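Local coordinates for periplasmic oligopeptide-binding protein (Burkholderia pseudomallei, PDB 3ZS6) that binds oligopeptides in the periplasm and probably delivers them to an ABC transporter for uptake into the cell, at residues E16-A21 and L33-G38; H22-T27 and V389-R394; R91-K96 and I103-V108; A402-F407 and Q426-Y431. One frame throughout, in Å; residues are numbered along the deposited sequence.

Interaction 1: E16-A21 and L33-G38; sequences ESLDPA and LDLFEG
With chi1 at -64°, Phe-36 carries its CG opposite the carbonyl carbon and beside the backbone N, and chi2 of 86° turns a face of the ring to Pro-20. Pro-20 CG stands 4.0 Å from the ring centroid, only 2° off the normal, which defines a centred CH-pi contact; the proline and phenyl side chains cross at about a right angle. Leu-18 O approaches the same ring obliquely, 3.6 Å from Phe-36 CE1. Next to this, two leucine side chains cross at a slant, Leu-18 CD1 lying 4.1 Å from Leu-35 CD1. Within 16-21 the chain is shaped by an ST turn, Asp-19 N to Ser-17 OG, and an Asx turn, Ala-21 N to Asp-19 OD1, the latter donor above the carboxylate plane. Asp-19 OD2 binds Arg-91 and Trp-169. All four touching residues are buried. The chemistry therefore separates into dispersion and CH-pi packing between the segments and hydrogen bonding that shapes the loop locally.

Interaction 2: H22-T27 and V389-R394; sequences HIESWT and VLMKQR
Where the loop 22-25 passes into helix 26-35, its closest backbone approach to helix 387-395 is between Glu-24 and Met-391, whose CA atoms are 9.1 Å apart. That spacing leaves the gap to side chains. Segment 389-394 is regular helix, as Gln-393 N to Val-389 O and Arg-394 N to Leu-390 O attest. Met-391 reaches across with its sulfur: SD lies 4.2 Å from Glu-24 CB and 4.4 Å from Ser-25 CB, a small van der Waals contact burying 109 Å² in all. The thioether bends at chi3, -43°; Met-391 was modelled in two conformers, so the sulfur contact, described for one, is tentative. Ser-25 is the N-cap of helix 26-35, its OG accepting from Gly-28 N while also bonded to Glu-16. The site lies in the ligand cleft of this family 5 solute-binding protein: Glu-24 and Trp-26 make backbone hydrogen bonds to the bound peptide, and Ser-25, Met-391 and Arg-394 pack on its apolar side chains. Glu-24 stays extended beyond CG, carrying its carboxylate past the sulfur to His-395 and Gln-426. Arg-394 NH2 remains 6.5 Å from Glu-24 OE1, too far for a salt bridge, although the opposite charges may still attract weakly; its NH1 bonds instead to Arg-403 O.

Interaction 3: R91-K96 and I103-V108; sequences RLADPK and ILVEFV
Val-105 is the shared partner of this contact, pressed against both Leu-92 and Ala-93 at the end of helix 82-93. The tight part is small and purely apolar. Leu-92 CD2 comes within 3.9 Å of Val-105 CB, the two side chains sliding past each other in opposite directions, and Ala-93 CB sits 4.2 Å from Val-105 CG1. Leu-92 swings CG opposite its backbone N (chi1 -178°), which carries the CD2 branch over to the valine. The short methyl of Ala-93 suits the close backbones, with CA atoms of Ala-93 and Val-105 only 6.7 Å apart. Beyond Ala-93 the chain leaves helical geometry at Asp-94 and turns away from segment 103-108. Here Pro-95 and Lys-96 are exposed, and an Asx turn shapes the chain: Lys-96 N donates to Asp-94 OD1 at 2.9 Å, reaching it 53° above the carboxylate plane. The second segment has its own brace, Val-108 N to Val-105 O. Ala-93 also packs on Ile-114 of helix 111-115, placing the contact where the connection between the helices returns beside helix 82-93. Hydrocarbon alone meeting here implies dispersion and burial of apolar surface, with no directional bond between the segments.

Interaction 4: A402-F407 and Q426-Y431; sequences ARDGWF and QNTVGY
The six-membered ring of Trp-406 meets Gln-426 at its edge: OE1 lies near the ring plane, 3.6 Å from CZ3, and the amide is turned 25° from the indole. The indole also meets the Phe-416 ring at about 65° and packs on the backbone of the bound peptide. The glutamine's aliphatic part follows the same rim, CG standing 3.9 Å from Trp-406 CH2, because the chain bends at chi2 (-70°). Gln-426 NE2 donates to Lys-100 O, which holds the amide's rotation and leaves OE1 toward the CH at CZ3. Asp-404 OD2 and Thr-428 OG1 are 4.0 Å apart, and two waters bridge them, both donating to OD2, the closer at 2.6 Å from Asp-404 OD2. The other oxygen, OD1, accepts from Gly-405 N through its anti lone pair. Asn-427 OD1 takes Gly-430 N and Tyr-431 N from one face of its amide, an Asx motif that closes the turn at 427-431. The peptide, outside both segments, is held by Arg-403 NH1 and by backbone bonds from Gly-405 and Phe-407. Strand 401-407 runs antiparallel to strand 260-266 and parallel to strand 350-356, while Gln-426 and Thr-428 rest on His-395 of helix 387-395.

From the N terminus, interaction 1 closes a short loop that holds most of helix 26-35, ending at the helix C-terminus, with 11 residues between its segments. Interaction 2 opens at 22-27, inside that loop, and closes only at 389-394, so the two cross. Interaction 3 is a local closure within the long span of interaction 2, and interaction 4 follows in series once helix 387-395 has led into strand 401-407. Glu-16 OE2 of interaction 1 bonds to Glu-24 N of interaction 2, and Ile-103 of interaction 3 packs on Trp-406 and Gln-426 of interaction 4. Interactions 2 and 4 lie at the bound peptide; 1 and 3 join the N-terminal loop and the end of helix 82-93 to them.

Interaction 1: E16-A21 and L33-G38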
loop_
_atom_site.group_PDB
_atom_site.type_symbol
_atom_site.label_atom_id
_atom_site.label_comp_id
_atom_site.label_asym_id
_atom_site.label_seq_id
_atom_site.Cartn_x
_atom_site.Cartn_y
_atom_site.Cartn_z
ATOM N N GLU A 16 -9.638 5.631 -5.498
ATOM C CA GLU A 16 -10.845 5.246 -4.763
ATOM C C GLU A 16 -11.472 6.432 -4.024
ATOM O O GLU A 16 -12.682 6.481 -3.824
ATOM C CB GLU A 16 -10.568 4.089 -3.785
ATOM C CG GLU A 16 -9.630 4.437 -2.617
ATOM C CD GLU A 16 -8.154 4.389 -2.993
ATOM O OE1 GLU A 16 -7.843 4.149 -4.181
ATOM O OE2 GLU A 16 -7.300 4.579 -2.095
ATOM N N SER A 17 -10.643 7.386 -3.621
ATOM C CA SER A 17 -11.125 8.518 -2.843
ATOM C C SER A 17 -10.002 9.532 -2.724
ATOM O O SER A 17 -8.835 9.181 -2.882
ATOM C CB SER A 17 -11.554 8.045 -1.449
ATOM O OG SER A 17 -11.921 9.115 -0.595
ATOM N N LEU A 18 -10.355 10.787 -2.465
ATOM C CA LEU A 18 -9.362 11.801 -2.141
ATOM C C LEU A 18 -9.576 12.318 -0.722
ATOM O O LEU A 18 -8.956 13.300 -0.309
ATOM C CB LEU A 18 -9.401 12.951 -3.144
ATOM C CG LEU A 18 -8.923 12.606 -4.561
ATOM C CD1 LEU A 18 -8.994 13.829 -5.462
ATOM C CD2 LEU A 18 -7.508 12.047 -4.534
ATOM N N ASP A 19 -10.462 11.647 0.013
ATOM C CA ASP A 19 -10.661 11.900 1.438
ATOM C C ASP A 19 -9.638 11.065 2.209
ATOM O O ASP A 19 -9.656 9.833 2.135
ATOM C CB ASP A 19 -12.093 11.495 1.836
ATOM C CG ASP A 19 -12.436 11.838 3.282
ATOM O OD1 ASP A 19 -11.512 11.936 4.130
ATOM O OD2 ASP A 19 -13.644 12.006 3.572
ATOM N N PRO A 20 -8.728 11.729 2.942
ATOM C CA PRO A 20 -7.688 10.995 3.674
ATOM C C PRO A 20 -8.236 9.823 4.481
ATOM O O PRO A 20 -7.553 8.809 4.605
ATOM C CB PRO A 20 -7.101 12.063 4.602
ATOM C CG PRO A 20 -7.235 13.323 3.800
ATOM C CD PRO A 20 -8.552 13.186 3.055
ATOM N N ALA A 21 -9.449 9.945 5.005
ATOM C CA ALA A 21 -10.026 8.878 5.817
ATOM C C ALA A 21 -10.431 7.643 5.009
ATOM O O ALA A 21 -10.660 6.571 5.575
ATOM C CB ALA A 21 -11.219 9.395 6.616
ATOM N N LEU A 33 -1.096 12.760 -1.324
ATOM C CA LEU A 33 0.044 13.392 -0.654
ATOM C C LEU A 33 0.602 14.585 -1.435
ATOM O O LEU A 33 1.373 15.379 -0.902
ATOM C CB LEU A 33 1.138 12.373 -0.337
ATOM C CG LEU A 33 0.798 11.363 0.768
ATOM C CD1 LEU A 33 1.847 10.263 0.830
ATOM C CD2 LEU A 33 0.648 12.038 2.147
ATOM N N ASP A 34 0.212 14.712 -2.700
ATOM C CA ASP A 34 0.436 15.956 -3.433
ATOM C C ASP A 34 -0.565 17.028 -2.947
ATOM O O ASP A 34 -0.256 18.216 -2.953
ATOM C CB ASP A 34 0.261 15.747 -4.945
ATOM C CG ASP A 34 1.470 15.094 -5.610
ATOM O OD1 ASP A 34 2.524 14.889 -4.957
ATOM O OD2 ASP A 34 1.361 14.802 -6.816
ATOM N N LEU A 35 -1.760 16.602 -2.526
ATOM C CA LEU A 35 -2.821 17.539 -2.100
ATOM C C LEU A 35 -2.820 17.880 -0.600
ATOM O O LEU A 35 -3.263 18.968 -0.207
ATOM C CB LEU A 35 -4.202 17.002 -2.487
ATOM C CG LEU A 35 -4.492 16.850 -3.984
ATOM C CD1 LEU A 35 -5.775 16.055 -4.200
ATOM C CD2 LEU A 35 -4.572 18.226 -4.677
ATOM N N PHE A 36 -2.333 16.951 0.223
ATOM C CA PHE A 36 -2.331 17.112 1.679
ATOM C C PHE A 36 -0.942 16.850 2.248
ATOM O O PHE A 36 -0.177 16.053 1.707
ATOM C CB PHE A 36 -3.306 16.140 2.353
ATOM C CG PHE A 36 -4.752 16.358 1.994
ATOM C CD1 PHE A 36 -5.297 15.772 0.857
ATOM C CD2 PHE A 36 -5.573 17.127 2.810
ATOM C CE1 PHE A 36 -6.639 15.951 0.531
ATOM C CE2 PHE A 36 -6.914 17.321 2.493
ATOM C CZ PHE A 36 -7.450 16.732 1.353
ATOM N N GLU A 37 -0.630 17.511 3.356
ATOM C CA GLU A 37 0.654 17.330 4.020
ATOM C C GLU A 37 0.446 16.968 5.475
ATOM O O GLU A 37 -0.254 17.675 6.198
ATOM C CB GLU A 37 1.474 18.620 3.949
ATOM C CG GLU A 37 2.847 18.517 4.623
ATOM C CD GLU A 37 3.596 19.833 4.592
ATOM O OE1 GLU A 37 3.050 20.842 5.094
ATOM O OE2 GLU A 37 4.719 19.860 4.047
ATOM N N GLY A 38 1.057 15.868 5.905
ATOM C CA GLY A 38 0.945 15.420 7.281
ATOM C C GLY A 38 2.021 16.033 8.161
ATOM O O GLY A 38 2.714 16.966 7.744
#

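Interaction 2: H22-T27 and V389-R394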
loop_
_atom_site.group_PDB
_atom_site.type_symbol
_atom_site.label_atom_id
_atom_site.label_comp_id
_atom_site.label_asym_id
_atom_site.label_seq_id
_atom_site.Cartn_x
_atom_site.Cartn_y
_atom_site.Cartn_z
ATOM N N HIS A 22 -10.528 7.789 3.693
ATOM C CA HIS A 22 -10.955 6.669 2.862
ATOM C C HIS A 22 -9.904 6.243 1.833
ATOM O O HIS A 22 -10.172 5.415 0.962
ATOM C CB HIS A 22 -12.296 6.994 2.206
ATOM C CG HIS A 22 -13.382 7.262 3.200
ATOM N ND1 HIS A 22 -13.901 6.276 4.013
ATOM C CD2 HIS A 22 -14.018 8.407 3.544
ATOM C CE1 HIS A 22 -14.826 6.798 4.799
ATOM N NE2 HIS A 22 -14.916 8.089 4.537
ATOM N N ILE A 23 -8.705 6.807 1.947
ATOM C CA ILE A 23 -7.606 6.453 1.049
ATOM C C ILE A 23 -6.966 5.123 1.476
ATOM O O ILE A 23 -6.577 4.953 2.632
ATOM C CB ILE A 23 -6.546 7.580 1.000
ATOM C CG1 ILE A 23 -7.118 8.787 0.246
ATOM C CG2 ILE A 23 -5.239 7.070 0.349
ATOM C CD1 ILE A 23 -6.188 10.015 0.185
ATOM N N GLU A 24 -6.873 4.180 0.546
ATOM C CA GLU A 24 -6.357 2.849 0.858
ATOM C C GLU A 24 -5.194 2.425 -0.030
ATOM O O GLU A 24 -4.419 1.540 0.343
ATOM C CB GLU A 24 -7.438 1.779 0.647
ATOM C CG GLU A 24 -8.644 1.838 1.531
ATOM C CD GLU A 24 -9.582 0.683 1.234
ATOM O OE1 GLU A 24 -9.187 -0.484 1.471
ATOM O OE2 GLU A 24 -10.706 0.945 0.761
ATOM N N SER A 25 -5.119 2.990 -1.232
ATOM C CA SER A 25 -4.245 2.427 -2.271
ATOM C C SER A 25 -2.971 3.221 -2.525
ATOM O O SER A 25 -2.842 4.378 -2.107
ATOM C CB SER A 25 -5.011 2.313 -3.595
ATOM O OG SER A 25 -5.175 3.596 -4.181
ATOM N N TRP A 26 -2.047 2.591 -3.248
ATOM C CA TRP A 26 -0.859 3.265 -3.748
ATOM C C TRP A 26 -1.276 4.533 -4.506
ATOM O O TRP A 26 -0.691 5.602 -4.323
ATOM C CB TRP A 26 -0.061 2.344 -4.685
ATOM C CG TRP A 26 1.171 3.013 -5.266
ATOM C CD1 TRP A 26 2.419 3.048 -4.713
ATOM C CD2 TRP A 26 1.260 3.751 -6.501
ATOM N NE1 TRP A 26 3.279 3.754 -5.525
ATOM C CE2 TRP A 26 2.596 4.194 -6.627
ATOM C CE3 TRP A 26 0.344 4.077 -7.509
ATOM C CZ2 TRP A 26 3.037 4.953 -7.718
ATOM C CZ3 TRP A 26 0.785 4.825 -8.594
ATOM C CH2 TRP A 26 2.126 5.251 -8.691
ATOM N N THR A 27 -2.289 4.409 -5.356
ATOM C CA THR A 27 -2.736 5.549 -6.145
ATOM C C THR A 27 -3.311 6.653 -5.248
ATOM O O THR A 27 -3.000 7.824 -5.430
ATOM C CB THR A 27 -3.787 5.147 -7.207
ATOM O OG1 THR A 27 -3.181 4.298 -8.198
ATOM C CG2 THR A 27 -4.355 6.404 -7.886
ATOM N N VAL A 389 -13.610 -1.790 -7.553
ATOM C CA VAL A 389 -14.570 -2.858 -7.313
ATOM C C VAL A 389 -13.872 -4.053 -6.668
ATOM O O VAL A 389 -14.382 -4.654 -5.722
ATOM C CB VAL A 389 -15.262 -3.284 -8.624
ATOM C CG1 VAL A 389 -15.989 -4.631 -8.457
ATOM C CG2 VAL A 389 -16.222 -2.193 -9.086
ATOM N N LEU A 390 -12.699 -4.395 -7.185
ATOM C CA LEU A 390 -11.932 -5.500 -6.624
ATOM C C LEU A 390 -11.679 -5.247 -5.144
ATOM O O LEU A 390 -11.882 -6.136 -4.322
ATOM C CB LEU A 390 -10.602 -5.669 -7.360
ATOM C CG LEU A 390 -9.736 -6.834 -6.855
ATOM C CD1 LEU A 390 -10.509 -8.146 -6.975
ATOM C CD2 LEU A 390 -8.424 -6.899 -7.624
ATOM N N MET A 391 -11.232 -4.035 -4.805
ATOM C CA MET A 391 -10.958 -3.707 -3.409
ATOM C C MET A 391 -12.181 -3.945 -2.529
ATOM O O MET A 391 -12.066 -4.555 -1.463
ATOM C CB MET A 391 -10.456 -2.268 -3.244
ATOM C CG MET A 391 -8.934 -2.135 -3.259
ATOM S SD MET A 391 -8.324 -0.500 -2.764
ATOM C CE MET A 391 -9.454 0.567 -3.652
ATOM N N LYS A 392 -13.343 -3.475 -2.976
ATOM C CA LYS A 392 -14.582 -3.661 -2.227
ATOM C C LYS A 392 -14.938 -5.136 -2.114
ATOM O O LYS A 392 -15.322 -5.616 -1.047
ATOM C CB LYS A 392 -15.731 -2.886 -2.881
ATOM C CG LYS A 392 -15.560 -1.379 -2.822
ATOM C CD LYS A 392 -16.731 -0.649 -3.472
ATOM C CE LYS A 392 -16.535 0.862 -3.437
ATOM N NZ LYS A 392 -17.699 1.585 -4.020
ATOM N N GLN A 393 -14.812 -5.864 -3.220
ATOM C CA GLN A 393 -15.139 -7.287 -3.191
ATOM C C GLN A 393 -14.276 -8.067 -2.199
ATOM O O GLN A 393 -14.773 -8.951 -1.507
ATOM C CB GLN A 393 -15.055 -7.898 -4.590
ATOM C CG GLN A 393 -16.246 -7.538 -5.472
ATOM C CD GLN A 393 -16.125 -8.117 -6.870
ATOM O OE1 GLN A 393 -15.036 -8.480 -7.311
ATOM N NE2 GLN A 393 -17.249 -8.213 -7.571
ATOM N N ARG A 394 -12.987 -7.742 -2.129
ATOM C CA ARG A 394 -12.098 -8.406 -1.175
ATOM C C ARG A 394 -12.514 -8.097 0.276
ATOM O O ARG A 394 -12.583 -8.999 1.115
ATOM C CB ARG A 394 -10.625 -8.043 -1.441
ATOM C CG ARG A 394 -10.094 -8.579 -2.775
ATOM C CD ARG A 394 -8.617 -8.248 -3.021
ATOM N NE ARG A 394 -8.256 -6.877 -2.651
ATOM C CZ ARG A 394 -7.316 -6.140 -3.246
ATOM N NH1 ARG A 394 -6.643 -6.618 -4.293
ATOM N NH2 ARG A 394 -7.052 -4.907 -2.792
#

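Interaction 3: R91-K96 and I103-V108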
loop_
_atom_site.group_PDB
_atom_site.type_symbol
_atom_site.label_atom_id
_atom_site.label_comp_id
_atom_site.label_asym_id
_atom_site.label_seq_id
_atom_site.Cartn_x
_atom_site.Cartn_y
_atom_site.Cartn_z
ATOM N N ARG A 91 -11.515 11.405 13.843
ATOM C CA ARG A 91 -12.437 11.084 12.754
ATOM C C ARG A 91 -12.083 9.737 12.103
ATOM O O ARG A 91 -12.952 8.901 11.853
ATOM C CB ARG A 91 -12.409 12.213 11.720
ATOM C CG ARG A 91 -13.228 11.966 10.461
ATOM C CD ARG A 91 -13.204 13.208 9.588
ATOM N NE ARG A 91 -14.021 13.064 8.392
ATOM C CZ ARG A 91 -13.541 12.809 7.178
ATOM N NH1 ARG A 91 -12.231 12.660 6.986
ATOM N NH2 ARG A 91 -14.375 12.702 6.155
ATOM N N LEU A 92 -10.796 9.536 11.847
ATOM C CA LEU A 92 -10.303 8.283 11.294
ATOM C C LEU A 92 -10.627 7.094 12.200
ATOM O O LEU A 92 -11.037 6.027 11.725
ATOM C CB LEU A 92 -8.790 8.372 11.071
ATOM C CG LEU A 92 -8.111 7.143 10.451
ATOM C CD1 LEU A 92 -8.685 6.846 9.068
ATOM C CD2 LEU A 92 -6.609 7.341 10.363
ATOM N N ALA A 93 -10.436 7.285 13.502
ATOM C CA ALA A 93 -10.655 6.230 14.489
ATOM C C ALA A 93 -12.140 5.906 14.682
ATOM O O ALA A 93 -12.509 4.758 14.924
ATOM C CB ALA A 93 -10.021 6.616 15.821
ATOM N N ASP A 94 -12.984 6.926 14.580
ATOM C CA ASP A 94 -14.429 6.774 14.774
ATOM C C ASP A 94 -15.053 5.750 13.809
ATOM O O ASP A 94 -15.051 5.961 12.605
ATOM C CB ASP A 94 -15.090 8.138 14.576
ATOM C CG ASP A 94 -16.554 8.144 14.942
ATOM O OD1 ASP A 94 -17.142 7.058 15.144
ATOM O OD2 ASP A 94 -17.116 9.253 15.014
ATOM N N PRO A 95 -15.608 4.642 14.336
ATOM C CA PRO A 95 -16.159 3.637 13.410
ATOM C C PRO A 95 -17.353 4.172 12.613
ATOM O O PRO A 95 -17.698 3.616 11.571
ATOM C CB PRO A 95 -16.585 2.491 14.337
ATOM C CG PRO A 95 -16.759 3.137 15.696
ATOM C CD PRO A 95 -15.722 4.227 15.745
ATOM N N LYS A 96 -17.972 5.246 13.091
ATOM C CA LYS A 96 -19.073 5.847 12.344
ATOM C C LYS A 96 -18.588 6.471 11.039
ATOM O O LYS A 96 -19.364 6.630 10.098
ATOM C CB LYS A 96 -19.852 6.850 13.202
ATOM C CG LYS A 96 -20.840 6.171 14.159
ATOM C CD LYS A 96 -21.441 7.150 15.151
ATOM C CE LYS A 96 -22.175 6.410 16.265
ATOM N NZ LYS A 96 -22.716 7.362 17.290
ATOM N N ILE A 103 -5.855 1.030 10.518
ATOM C CA ILE A 103 -4.610 0.397 10.956
ATOM C C ILE A 103 -3.532 1.404 11.372
ATOM O O ILE A 103 -2.797 1.165 12.329
ATOM C CB ILE A 103 -4.037 -0.569 9.892
ATOM C CG1 ILE A 103 -3.836 0.160 8.558
ATOM C CG2 ILE A 103 -4.962 -1.791 9.723
ATOM C CD1 ILE A 103 -3.141 -0.669 7.488
ATOM N N LEU A 104 -3.437 2.528 10.664
ATOM C CA LEU A 104 -2.390 3.508 10.964
ATOM C C LEU A 104 -2.587 4.230 12.298
ATOM O O LEU A 104 -1.615 4.564 12.972
ATOM C CB LEU A 104 -2.240 4.538 9.831
ATOM C CG LEU A 104 -1.518 4.028 8.583
ATOM C CD1 LEU A 104 -1.300 5.155 7.573
ATOM C CD2 LEU A 104 -0.203 3.379 8.960
ATOM N N VAL A 105 -3.837 4.464 12.680
ATOM C CA VAL A 105 -4.106 5.151 13.937
ATOM C C VAL A 105 -4.159 4.147 15.087
ATOM O O VAL A 105 -4.209 4.513 16.259
ATOM C CB VAL A 105 -5.413 5.966 13.864
ATOM C CG1 VAL A 105 -6.623 5.045 14.005
ATOM C CG2 VAL A 105 -5.421 7.054 14.934
ATOM N N GLU A 106 -4.108 2.869 14.742
ATOM C CA GLU A 106 -4.250 1.809 15.732
ATOM C C GLU A 106 -3.139 1.821 16.785
ATOM O O GLU A 106 -3.339 1.338 17.901
ATOM C CB GLU A 106 -4.316 0.446 15.038
ATOM C CG GLU A 106 -5.301 -0.528 15.648
ATOM C CD GLU A 106 -5.457 -1.785 14.807
ATOM O OE1 GLU A 106 -6.037 -1.695 13.705
ATOM O OE2 GLU A 106 -4.992 -2.860 15.243
ATOM N N PHE A 107 -1.976 2.372 16.442
ATOM C CA PHE A 107 -0.868 2.429 17.399
ATOM C C PHE A 107 -1.129 3.476 18.482
ATOM O O PHE A 107 -0.517 3.444 19.551
ATOM C CB PHE A 107 0.464 2.744 16.706
ATOM C CG PHE A 107 0.940 1.676 15.763
ATOM C CD1 PHE A 107 0.130 0.603 15.429
ATOM C CD2 PHE A 107 2.211 1.747 15.210
ATOM C CE1 PHE A 107 0.577 -0.378 14.555
ATOM C CE2 PHE A 107 2.664 0.770 14.340
ATOM C CZ PHE A 107 1.846 -0.293 14.012
ATOM N N VAL A 108 -2.034 4.408 18.199
ATOM C CA VAL A 108 -2.323 5.482 19.142
ATOM C C VAL A 108 -3.154 5.000 20.332
ATOM O O VAL A 108 -4.018 4.131 20.198
ATOM C CB VAL A 108 -3.007 6.669 18.452
ATOM C CG1 VAL A 108 -3.232 7.802 19.443
ATOM C CG2 VAL A 108 -2.155 7.148 17.280
#

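Interaction 4: A402-F407 and Q426-Y431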
loop_
_atom_site.group_PDB
_atom_site.type_symbol
_atom_site.label_atom_id
_atom_site.label_comp_id
_atom_site.label_asym_id
_atom_site.label_seq_id
_atom_site.Cartn_x
_atom_site.Cartn_y
_atom_site.Cartn_z
ATOM N N ALA A 402 -8.268 -13.957 -5.361
ATOM C CA ALA A 402 -8.211 -12.621 -5.954
ATOM C C ALA A 402 -6.785 -12.080 -6.033
ATOM O O ALA A 402 -5.966 -12.322 -5.147
ATOM C CB ALA A 402 -9.114 -11.654 -5.185
ATOM N N ARG A 403 -6.495 -11.369 -7.119
ATOM C CA ARG A 403 -5.226 -10.668 -7.260
ATOM C C ARG A 403 -5.130 -9.628 -6.128
ATOM O O ARG A 403 -6.074 -8.861 -5.883
ATOM C CB ARG A 403 -5.148 -9.993 -8.634
ATOM C CG ARG A 403 -3.714 -9.751 -9.143
ATOM C CD ARG A 403 -2.983 -8.730 -8.267
ATOM N NE ARG A 403 -3.604 -7.417 -8.364
ATOM C CZ ARG A 403 -3.212 -6.337 -7.684
ATOM N NH1 ARG A 403 -2.193 -6.407 -6.834
ATOM N NH2 ARG A 403 -3.843 -5.179 -7.856
ATOM N N ASP A 404 -4.006 -9.624 -5.422
ATOM C CA ASP A 404 -3.789 -8.654 -4.348
ATOM C C ASP A 404 -2.312 -8.261 -4.320
ATOM O O ASP A 404 -1.527 -8.734 -5.139
ATOM C CB ASP A 404 -4.218 -9.227 -2.995
ATOM C CG ASP A 404 -4.724 -8.148 -2.023
ATOM O OD1 ASP A 404 -4.183 -7.022 -2.020
ATOM O OD2 ASP A 404 -5.664 -8.434 -1.256
ATOM N N GLY A 405 -1.941 -7.404 -3.376
ATOM C CA GLY A 405 -0.584 -6.894 -3.289
ATOM C C GLY A 405 -0.522 -5.778 -2.263
ATOM O O GLY A 405 -1.449 -4.974 -2.159
ATOM N N TRP A 406 0.571 -5.723 -1.509
ATOM C CA TRP A 406 0.704 -4.734 -0.440
ATOM C C TRP A 406 2.051 -4.029 -0.541
ATOM O O TRP A 406 3.090 -4.682 -0.657
ATOM C CB TRP A 406 0.575 -5.436 0.915
ATOM C CG TRP A 406 0.592 -4.537 2.121
ATOM C CD1 TRP A 406 1.642 -4.317 2.968
ATOM C CD2 TRP A 406 -0.502 -3.770 2.632
ATOM N NE1 TRP A 406 1.274 -3.453 3.971
ATOM C CE2 TRP A 406 -0.042 -3.106 3.794
ATOM C CE3 TRP A 406 -1.826 -3.573 2.221
ATOM C CZ2 TRP A 406 -0.854 -2.253 4.541
ATOM C CZ3 TRP A 406 -2.639 -2.729 2.973
ATOM C CH2 TRP A 406 -2.149 -2.082 4.121
ATOM N N PHE A 407 2.015 -2.698 -0.521
ATOM C CA PHE A 407 3.208 -1.853 -0.431
ATOM C C PHE A 407 3.400 -1.447 1.019
ATOM O O PHE A 407 2.447 -1.008 1.677
ATOM C CB PHE A 407 3.027 -0.572 -1.263
ATOM C CG PHE A 407 3.585 -0.666 -2.652
ATOM C CD1 PHE A 407 2.876 -1.304 -3.658
ATOM C CD2 PHE A 407 4.823 -0.113 -2.954
ATOM C CE1 PHE A 407 3.391 -1.395 -4.939
ATOM C CE2 PHE A 407 5.347 -0.197 -4.239
ATOM C CZ PHE A 407 4.629 -0.838 -5.230
ATOM N N GLN A 426 -7.328 -4.109 7.340
ATOM C CA GLN A 426 -6.787 -4.513 6.044
ATOM C C GLN A 426 -6.481 -6.020 5.987
ATOM O O GLN A 426 -5.827 -6.505 5.058
ATOM C CB GLN A 426 -5.557 -3.668 5.674
ATOM C CG GLN A 426 -5.893 -2.232 5.252
ATOM C CD GLN A 426 -6.597 -2.174 3.905
ATOM O OE1 GLN A 426 -6.233 -2.889 2.970
ATOM N NE2 GLN A 426 -7.610 -1.320 3.801
ATOM N N ASN A 427 -6.946 -6.748 6.996
ATOM C CA ASN A 427 -6.963 -8.212 6.954
ATOM C C ASN A 427 -8.227 -8.640 6.209
ATOM O O ASN A 427 -9.281 -8.876 6.805
ATOM C CB ASN A 427 -6.932 -8.780 8.377
ATOM C CG ASN A 427 -6.882 -10.309 8.410
ATOM O OD1 ASN A 427 -7.294 -10.986 7.467
ATOM N ND2 ASN A 427 -6.385 -10.852 9.512
ATOM N N THR A 428 -8.136 -8.682 4.887
ATOM C CA THR A 428 -9.308 -8.971 4.074
ATOM C C THR A 428 -9.526 -10.476 3.870
ATOM O O THR A 428 -10.661 -10.903 3.668
ATOM C CB THR A 428 -9.273 -8.219 2.711
ATOM O OG1 THR A 428 -8.121 -8.617 1.958
ATOM C CG2 THR A 428 -9.244 -6.698 2.924
ATOM N N VAL A 429 -8.461 -11.280 3.947
ATOM C CA VAL A 429 -8.624 -12.737 3.803
ATOM C C VAL A 429 -9.397 -13.352 4.978
ATOM O O VAL A 429 -9.973 -14.441 4.857
ATOM C CB VAL A 429 -7.288 -13.484 3.622
ATOM C CG1 VAL A 429 -6.527 -12.921 2.417
ATOM C CG2 VAL A 429 -6.444 -13.423 4.909
ATOM N N GLY A 430 -9.399 -12.651 6.110
ATOM C CA GLY A 430 -10.181 -13.063 7.266
ATOM C C GLY A 430 -9.453 -14.067 8.138
ATOM O O GLY A 430 -10.064 -14.948 8.735
ATOM N N TYR A 431 -8.136 -13.940 8.207
ATOM C CA TYR A 431 -7.324 -14.862 8.989
ATOM C C TYR A 431 -7.294 -14.388 10.430
ATOM O O TYR A 431 -7.352 -13.181 10.691
ATOM C CB TYR A 431 -5.912 -14.908 8.403
ATOM C CG TYR A 431 -4.918 -15.796 9.121
ATOM C CD1 TYR A 431 -4.968 -17.180 8.994
ATOM C CD2 TYR A 431 -3.904 -15.246 9.890
ATOM C CE1 TYR A 431 -4.045 -17.991 9.636
ATOM C CE2 TYR A 431 -2.978 -16.048 10.536
ATOM C CZ TYR A 431 -3.049 -17.414 10.404
ATOM O OH TYR A 431 -2.118 -18.203 11.042
HETATM O O HOH W 1 -6.914 -6.852 0.307
HETATM O O HOH W 2 -5.286 -9.632 1.585
#